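Local coordinates for UDP-galactopyranose mutase (Deinococcus radiodurans, PDB 3HDY), which binds FAD and UDP-galactose and probably interconverts the pyranose and furanose forms of the sugar nucleotide, at residues 116-121 against 129-134; 288-293 against 304-309. All blocks are in the same frame, centred on the assembly; numbering follows the deposited sequence.

Two contacts follow each other along the chain in series, neither nesting within nor crossing the other. Interaction 1 comes first: strand 118-121, an outermost strand of the mixed sheet, meets the end of helix 126-133, so that only the seven residues between the segments are looped out. Much later, interaction 2 joins residues 288-293, in the connection between strands 274-284 and 294-296, to strand 305-308 of the same sheet, and the ten residues it encloses include strand 294-296. Their centres lie about 18 Å apart, yet they meet: Leu119 CD1 of interaction 1 packs 4.0 Å from Pro291 CG of interaction 2, bringing the edge strand against the 288-293 loop.

Interaction 1: 116-121 against 129-134; sequences DGQLLP and VNRLYG
Leu120 and its neighbours on edge strand 118-121 of the mixed sheet pack against Arg131 and Leu132 of helix 126-133. The axes of strand 118-121 and the helical piece 129-133 approach to 8.6 Å, nearly antiparallel at 157°. Arg131 NH1 donates to Leu119 O at 2.9 Å, in a bond bent to 143° at the hydrogen and tilted from the carbonyl and guanidinium planes. A bend in the arginine chain (chi3 54°) helps turn its guanidinium back to the strand, where Leu120 CD1 lies over one face, 3.6 Å from Arg131 CZ. The other methyl, Leu120 CD2, meets Leu132 CB at 3.7 Å, the side chains crossing at about a right angle. The Leu120 side chain also lies about 4 Å from that of Phe175 (nearest atoms), so the packing backs a UDP-binding residue. Gln118 extends toward the helix, setting OE1 3.9 Å from Leu132 CA; its NE2 and Arg131 NH2 are both donors and, at 3.4 Å, merely touch. Cutting Gln118 back to an alanine is likely to leave a gap over this helical turn and the guanidinium less confined on that side. Asp116 OD2, salt-bridged to Lys174 of helix 159-184, rests 3.3 Å from Leu132 CD1. Beyond one bent hydrogen bond, the rest is van der Waals contact, chiefly of leucine methyls and the Gln118 amide, one methyl lying over a probably charged guanidinium.

Interaction 2: 288-293 against 304-309; sequences QLLPTG and TRVSEF. With GDU (galactose-uridine-5'-diphosphate), chain K.
Glu308 points its carboxylate at two successive backbone amides of the 288-293 loop, one for each oxygen. Leu289 N donates to Glu308 OE1 at 2.8 Å and Leu290 N to Glu308 OE2 at 2.7 Å; both oxygens are met on the syn side, about 30° out of the carboxylate plane. A weak third bond runs from Leu289 N to Glu308 OE2. With CG anti to the backbone N (chi1 -165°) and the chain extended beyond it, the acid spans the distance to the loop, sliding past Leu290. Thr320 OG1 also bonds Glu308 OE1, so the two amides and this hydroxyl would probably favour the ionised form. The backbone bond from Glu308 N to Gly293 O, 2.9 Å long, carries the antiparallel pairing of strands 294-296 and 305-308 one residue beyond the former; Ser307 CA adds a CA-H...O contact to Gly293 O at 3.2 Å. Beside this pairing, Leu290 CD1 packs 4.3 Å from Val306 CB. The N-terminal end of strand 305-308 reaches the substrate site, where Arg305 NH1 donates an almost straight bond (171°), in the guanidinium plane, to O3B of galactose-uridine-5'-diphosphate at 3.1 Å, while Arg305 NE is salt-bridged to Glu325.

Interaction 1: 116-121 against 129-134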
loop_
_atom_site.group_PDB
_atom_site.type_symbol
_atom_site.label_atom_id
_atom_site.label_comp_id
_atom_site.label_asym_id
_atom_site.label_seq_id
_atom_site.Cartn_x
_atom_site.Cartn_y
_atom_site.Cartn_z
ATOM N N ASP A 116 -20.128 26.707 -23.662
ATOM C CA ASP A 116 -20.043 27.373 -24.959
ATOM C C ASP A 116 -18.650 27.223 -25.568
ATOM O O ASP A 116 -18.097 28.185 -26.106
ATOM C CB ASP A 116 -20.383 28.860 -24.829
ATOM C CG ASP A 116 -21.873 29.120 -24.721
ATOM O OD1 ASP A 116 -22.655 28.149 -24.688
ATOM O OD2 ASP A 116 -22.264 30.306 -24.669
ATOM N N GLY A 117 -18.081 26.026 -25.467
ATOM C CA GLY A 117 -16.769 25.752 -26.028
ATOM C C GLY A 117 -15.598 26.386 -25.297
ATOM O O GLY A 117 -14.443 26.188 -25.673
ATOM N N GLN A 118 -15.891 27.153 -24.251
ATOM C CA GLN A 118 -14.844 27.827 -23.497
ATOM C C GLN A 118 -14.544 27.102 -22.199
ATOM O O GLN A 118 -15.287 26.213 -21.786
ATOM C CB GLN A 118 -15.260 29.249 -23.148
ATOM C CG GLN A 118 -15.486 30.177 -24.311
ATOM C CD GLN A 118 -15.724 31.600 -23.844
ATOM O OE1 GLN A 118 -16.810 32.153 -24.025
ATOM N NE2 GLN A 118 -14.710 32.196 -23.221
ATOM N N LEU A 119 -13.453 27.500 -21.553
ATOM C CA LEU A 119 -13.154 27.051 -20.202
ATOM C C LEU A 119 -13.308 28.232 -19.259
ATOM O O LEU A 119 -12.414 29.066 -19.137
ATOM C CB LEU A 119 -11.745 26.472 -20.124
ATOM C CG LEU A 119 -11.564 25.243 -21.014
ATOM C CD1 LEU A 119 -10.175 24.649 -20.842
ATOM C CD2 LEU A 119 -12.652 24.201 -20.740
ATOM N N LEU A 120 -14.462 28.310 -18.611
ATOM C CA LEU A 120 -14.775 29.433 -17.744
ATOM C C LEU A 120 -14.666 29.014 -16.285
ATOM O O LEU A 120 -14.847 27.843 -15.957
ATOM C CB LEU A 120 -16.177 29.971 -18.055
ATOM C CG LEU A 120 -16.301 30.951 -19.226
ATOM C CD1 LEU A 120 -15.179 30.745 -20.219
ATOM C CD2 LEU A 120 -17.648 30.797 -19.916
ATOM N N PRO A 121 -14.353 29.974 -15.404
ATOM C CA PRO A 121 -14.210 29.718 -13.969
ATOM C C PRO A 121 -15.531 29.309 -13.336
ATOM O O PRO A 121 -16.578 29.842 -13.694
ATOM C CB PRO A 121 -13.776 31.079 -13.413
ATOM C CG PRO A 121 -13.216 31.805 -14.573
ATOM C CD PRO A 121 -14.013 31.362 -15.748
ATOM N N VAL A 129 -18.680 35.736 -16.149
ATOM C CA VAL A 129 -19.726 36.506 -16.810
ATOM C C VAL A 129 -19.159 37.297 -17.976
ATOM O O VAL A 129 -19.634 37.188 -19.107
ATOM C CB VAL A 129 -20.398 37.489 -15.836
ATOM C CG1 VAL A 129 -21.472 38.288 -16.557
ATOM C CG2 VAL A 129 -20.975 36.742 -14.628
ATOM N N ASN A 130 -18.136 38.097 -17.690
ATOM C CA ASN A 130 -17.491 38.912 -18.710
ATOM C C ASN A 130 -17.040 38.100 -19.922
ATOM O O ASN A 130 -17.321 38.466 -21.060
ATOM C CB ASN A 130 -16.315 39.695 -18.117
ATOM C CG ASN A 130 -16.751 40.998 -17.459
ATOM O OD1 ASN A 130 -17.909 41.402 -17.565
ATOM N ND2 ASN A 130 -15.819 41.663 -16.783
ATOM N N ARG A 131 -16.354 36.989 -19.676
ATOM C CA ARG A 131 -15.813 36.185 -20.766
ATOM C C ARG A 131 -16.896 35.481 -21.571
ATOM O O ARG A 131 -16.776 35.336 -22.787
ATOM C CB ARG A 131 -14.817 35.159 -20.236
ATOM C CG ARG A 131 -13.548 35.755 -19.672
ATOM C CD ARG A 131 -12.578 34.652 -19.312
ATOM N NE ARG A 131 -12.351 33.771 -20.455
ATOM C CZ ARG A 131 -12.026 32.485 -20.360
ATOM N NH1 ARG A 131 -11.896 31.913 -19.167
ATOM N NH2 ARG A 131 -11.839 31.770 -21.460
ATOM N N LEU A 132 -17.951 35.035 -20.895
ATOM C CA LEU A 132 -19.017 34.298 -21.569
ATOM C C LEU A 132 -19.819 35.190 -22.509
ATOM O O LEU A 132 -20.059 34.834 -23.663
ATOM C CB LEU A 132 -19.959 33.636 -20.560
ATOM C CG LEU A 132 -21.163 32.930 -21.190
ATOM C CD1 LEU A 132 -20.710 31.814 -22.126
ATOM C CD2 LEU A 132 -22.092 32.390 -20.119
ATOM N N TYR A 133 -20.228 36.350 -22.006
ATOM C CA TYR A 133 -21.085 37.253 -22.762
ATOM C C TYR A 133 -20.295 38.353 -23.455
ATOM O O TYR A 133 -20.877 39.232 -24.085
ATOM C CB TYR A 133 -22.130 37.889 -21.844
ATOM C CG TYR A 133 -23.071 36.903 -21.201
ATOM C CD1 TYR A 133 -23.706 35.926 -21.954
ATOM C CD2 TYR A 133 -23.341 36.959 -19.838
ATOM C CE1 TYR A 133 -24.573 35.024 -21.368
ATOM C CE2 TYR A 133 -24.208 36.063 -19.244
ATOM C CZ TYR A 133 -24.820 35.099 -20.013
ATOM O OH TYR A 133 -25.681 34.207 -19.426
ATOM N N GLY A 134 -18.973 38.306 -23.335
ATOM C CA GLY A 134 -18.130 39.339 -23.909
ATOM C C GLY A 134 -18.461 40.698 -23.325
ATOM O O GLY A 134 -18.548 41.690 -24.045
#

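Interaction 2: 288-293 against 304-309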
loop_
_atom_site.group_PDB
_atom_site.type_symbol
_atom_site.label_atom_id
_atom_site.label_comp_id
_atom_site.label_asym_id
_atom_site.label_seq_id
_atom_site.Cartn_x
_atom_site.Cartn_y
_atom_site.Cartn_z
ATOM N N GLN A 288 1.425 17.104 -19.339
ATOM C CA GLN A 288 0.249 17.805 -18.844
ATOM C C GLN A 288 -0.873 17.794 -19.863
ATOM O O GLN A 288 -0.667 18.105 -21.034
ATOM C CB GLN A 288 0.614 19.244 -18.481
ATOM C CG GLN A 288 -0.555 20.102 -18.027
ATOM C CD GLN A 288 -0.102 21.458 -17.519
ATOM O OE1 GLN A 288 0.889 21.561 -16.794
ATOM N NE2 GLN A 288 -0.825 22.506 -17.897
ATOM N N LEU A 289 -2.066 17.439 -19.405
ATOM C CA LEU A 289 -3.218 17.360 -20.283
ATOM C C LEU A 289 -4.161 18.539 -20.059
ATOM O O LEU A 289 -4.757 19.056 -21.001
ATOM C CB LEU A 289 -3.963 16.046 -20.050
ATOM C CG LEU A 289 -4.649 15.436 -21.272
ATOM C CD1 LEU A 289 -3.613 14.871 -22.238
ATOM C CD2 LEU A 289 -5.648 14.365 -20.861
ATOM N N LEU A 290 -4.285 18.967 -18.806
ATOM C CA LEU A 290 -5.268 19.979 -18.438
ATOM C C LEU A 290 -4.629 21.269 -17.935
ATOM O O LEU A 290 -3.542 21.249 -17.361
ATOM C CB LEU A 290 -6.213 19.424 -17.370
ATOM C CG LEU A 290 -6.912 18.109 -17.709
ATOM C CD1 LEU A 290 -7.857 17.716 -16.592
ATOM C CD2 LEU A 290 -7.659 18.230 -19.028
ATOM N N PRO A 291 -5.314 22.401 -18.148
ATOM C CA PRO A 291 -4.895 23.707 -17.629
ATOM C C PRO A 291 -4.964 23.756 -16.101
ATOM O O PRO A 291 -4.138 24.412 -15.474
ATOM C CB PRO A 291 -5.928 24.672 -18.222
ATOM C CG PRO A 291 -6.566 23.927 -19.346
ATOM C CD PRO A 291 -6.545 22.495 -18.950
ATOM N N THR A 292 -5.942 23.077 -15.510
ATOM C CA THR A 292 -6.069 23.061 -14.057
ATOM C C THR A 292 -6.292 21.650 -13.532
ATOM O O THR A 292 -6.187 20.673 -14.278
ATOM C CB THR A 292 -7.204 23.985 -13.549
ATOM O OG1 THR A 292 -8.382 23.780 -14.336
ATOM C CG2 THR A 292 -6.794 25.446 -13.633
ATOM N N GLY A 293 -6.602 21.552 -12.243
ATOM C CA GLY A 293 -6.779 20.265 -11.600
ATOM C C GLY A 293 -7.944 19.502 -12.185
ATOM O O GLY A 293 -7.827 18.324 -12.529
ATOM N N THR A 304 -18.965 13.648 -15.938
ATOM C CA THR A 304 -19.196 14.974 -15.384
ATOM C C THR A 304 -17.939 15.832 -15.447
ATOM O O THR A 304 -18.021 17.046 -15.629
ATOM C CB THR A 304 -19.703 14.922 -13.922
ATOM O OG1 THR A 304 -18.931 13.976 -13.177
ATOM C CG2 THR A 304 -21.172 14.519 -13.870
ATOM N N ARG A 305 -16.777 15.199 -15.303
ATOM C CA ARG A 305 -15.525 15.940 -15.193
ATOM C C ARG A 305 -14.288 15.072 -15.431
ATOM O O ARG A 305 -14.350 13.845 -15.373
ATOM C CB ARG A 305 -15.435 16.595 -13.814
ATOM C CG ARG A 305 -15.410 15.597 -12.671
ATOM C CD ARG A 305 -15.580 16.272 -11.320
ATOM N NE ARG A 305 -15.824 15.300 -10.258
ATOM C CZ ARG A 305 -16.164 15.618 -9.014
ATOM N NH1 ARG A 305 -16.301 16.892 -8.669
ATOM N NH2 ARG A 305 -16.369 14.664 -8.114
ATOM N N VAL A 306 -13.166 15.729 -15.701
ATOM C CA VAL A 306 -11.882 15.054 -15.833
ATOM C C VAL A 306 -10.917 15.698 -14.857
ATOM O O VAL A 306 -10.977 16.905 -14.632
ATOM C CB VAL A 306 -11.302 15.224 -17.242
ATOM C CG1 VAL A 306 -10.224 14.183 -17.503
ATOM C CG2 VAL A 306 -12.406 15.154 -18.279
ATOM N N SER A 307 -10.023 14.906 -14.276
ATOM C CA SER A 307 -9.049 15.457 -13.339
ATOM C C SER A 307 -7.640 14.940 -13.586
ATOM O O SER A 307 -7.441 13.764 -13.894
ATOM C CB SER A 307 -9.476 15.186 -11.897
ATOM O OG SER A 307 -10.708 15.822 -11.609
ATOM N N GLU A 308 -6.668 15.839 -13.458
ATOM C CA GLU A 308 -5.263 15.494 -13.616
ATOM C C GLU A 308 -4.573 15.576 -12.258
ATOM O O GLU A 308 -4.486 16.646 -11.658
ATOM C CB GLU A 308 -4.593 16.426 -14.626
ATOM C CG GLU A 308 -3.244 15.933 -15.134
ATOM C CD GLU A 308 -2.698 16.781 -16.271
ATOM O OE1 GLU A 308 -1.665 16.398 -16.863
ATOM O OE2 GLU A 308 -3.303 17.831 -16.575
ATOM N N PHE A 309 -4.082 14.439 -11.780
ATOM C CA PHE A 309 -3.591 14.337 -10.410
ATOM C C PHE A 309 -2.331 15.136 -10.113
ATOM O O PHE A 309 -2.183 15.660 -9.011
ATOM C CB PHE A 309 -3.403 12.874 -10.020
ATOM C CG PHE A 309 -4.687 12.110 -9.953
ATOM C CD1 PHE A 309 -4.983 11.146 -10.899
ATOM C CD2 PHE A 309 -5.613 12.375 -8.956
ATOM C CE1 PHE A 309 -6.174 10.448 -10.844
ATOM C CE2 PHE A 309 -6.809 11.680 -8.896
ATOM C CZ PHE A 309 -7.088 10.717 -9.842
HETATM N N1 GDU K . -22.661 21.648 -9.800
HETATM C C2 GDU K . -22.792 22.090 -10.966
HETATM N N3 GDU K . -22.026 22.494 -11.882
HETATM C C4 GDU K . -20.729 22.451 -11.543
HETATM C C5 GDU K . -20.383 21.957 -10.204
HETATM C C6 GDU K . -21.372 21.574 -9.386
HETATM O O2 GDU K . -24.161 22.145 -11.376
HETATM O O4 GDU K . -19.842 22.807 -12.308
HETATM C C1D GDU K . -23.745 21.220 -8.939
HETATM C C2D GDU K . -24.164 19.731 -8.864
HETATM O O2D GDU K . -25.475 19.559 -8.333
HETATM C C3D GDU K . -23.138 19.190 -7.890
HETATM C C4D GDU K . -23.143 20.314 -6.847
HETATM O O4D GDU K . -23.510 21.513 -7.543
HETATM O O3D GDU K . -23.601 17.951 -7.357
HETATM C C5D GDU K . -21.933 20.388 -5.910
HETATM O O5D GDU K . -20.765 20.306 -6.747
HETATM P PA GDU K . -19.465 19.562 -6.206
HETATM O O1A GDU K . -18.312 19.874 -7.104
HETATM O O2A GDU K . -19.228 20.156 -4.861
HETATM O O3A GDU K . -19.723 17.992 -6.199
HETATM P PB GDU K . -18.692 16.881 -5.726
HETATM O O1B GDU K . -18.844 15.827 -6.770
HETATM O O2B GDU K . -18.949 16.219 -4.416
HETATM O O3B GDU K . -17.151 17.323 -5.755
HETATM C "C1'" GDU K . -15.947 16.756 -5.190
HETATM C "C2'" GDU K . -15.474 17.520 -3.922
HETATM C "C3'" GDU K . -15.474 19.029 -4.266
HETATM C "C4'" GDU K . -14.316 19.250 -5.279
HETATM C "C5'" GDU K . -14.497 18.256 -6.465
HETATM C "C6'" GDU K . -13.249 18.185 -7.385
HETATM O "O2'" GDU K . -16.237 17.206 -2.740
HETATM O "O3'" GDU K . -15.319 19.793 -3.049
HETATM O "O4'" GDU K . -13.067 19.039 -4.592
HETATM O "O5'" GDU K . -14.935 16.889 -6.217
HETATM O "O6'" GDU K . -13.110 19.399 -8.150
#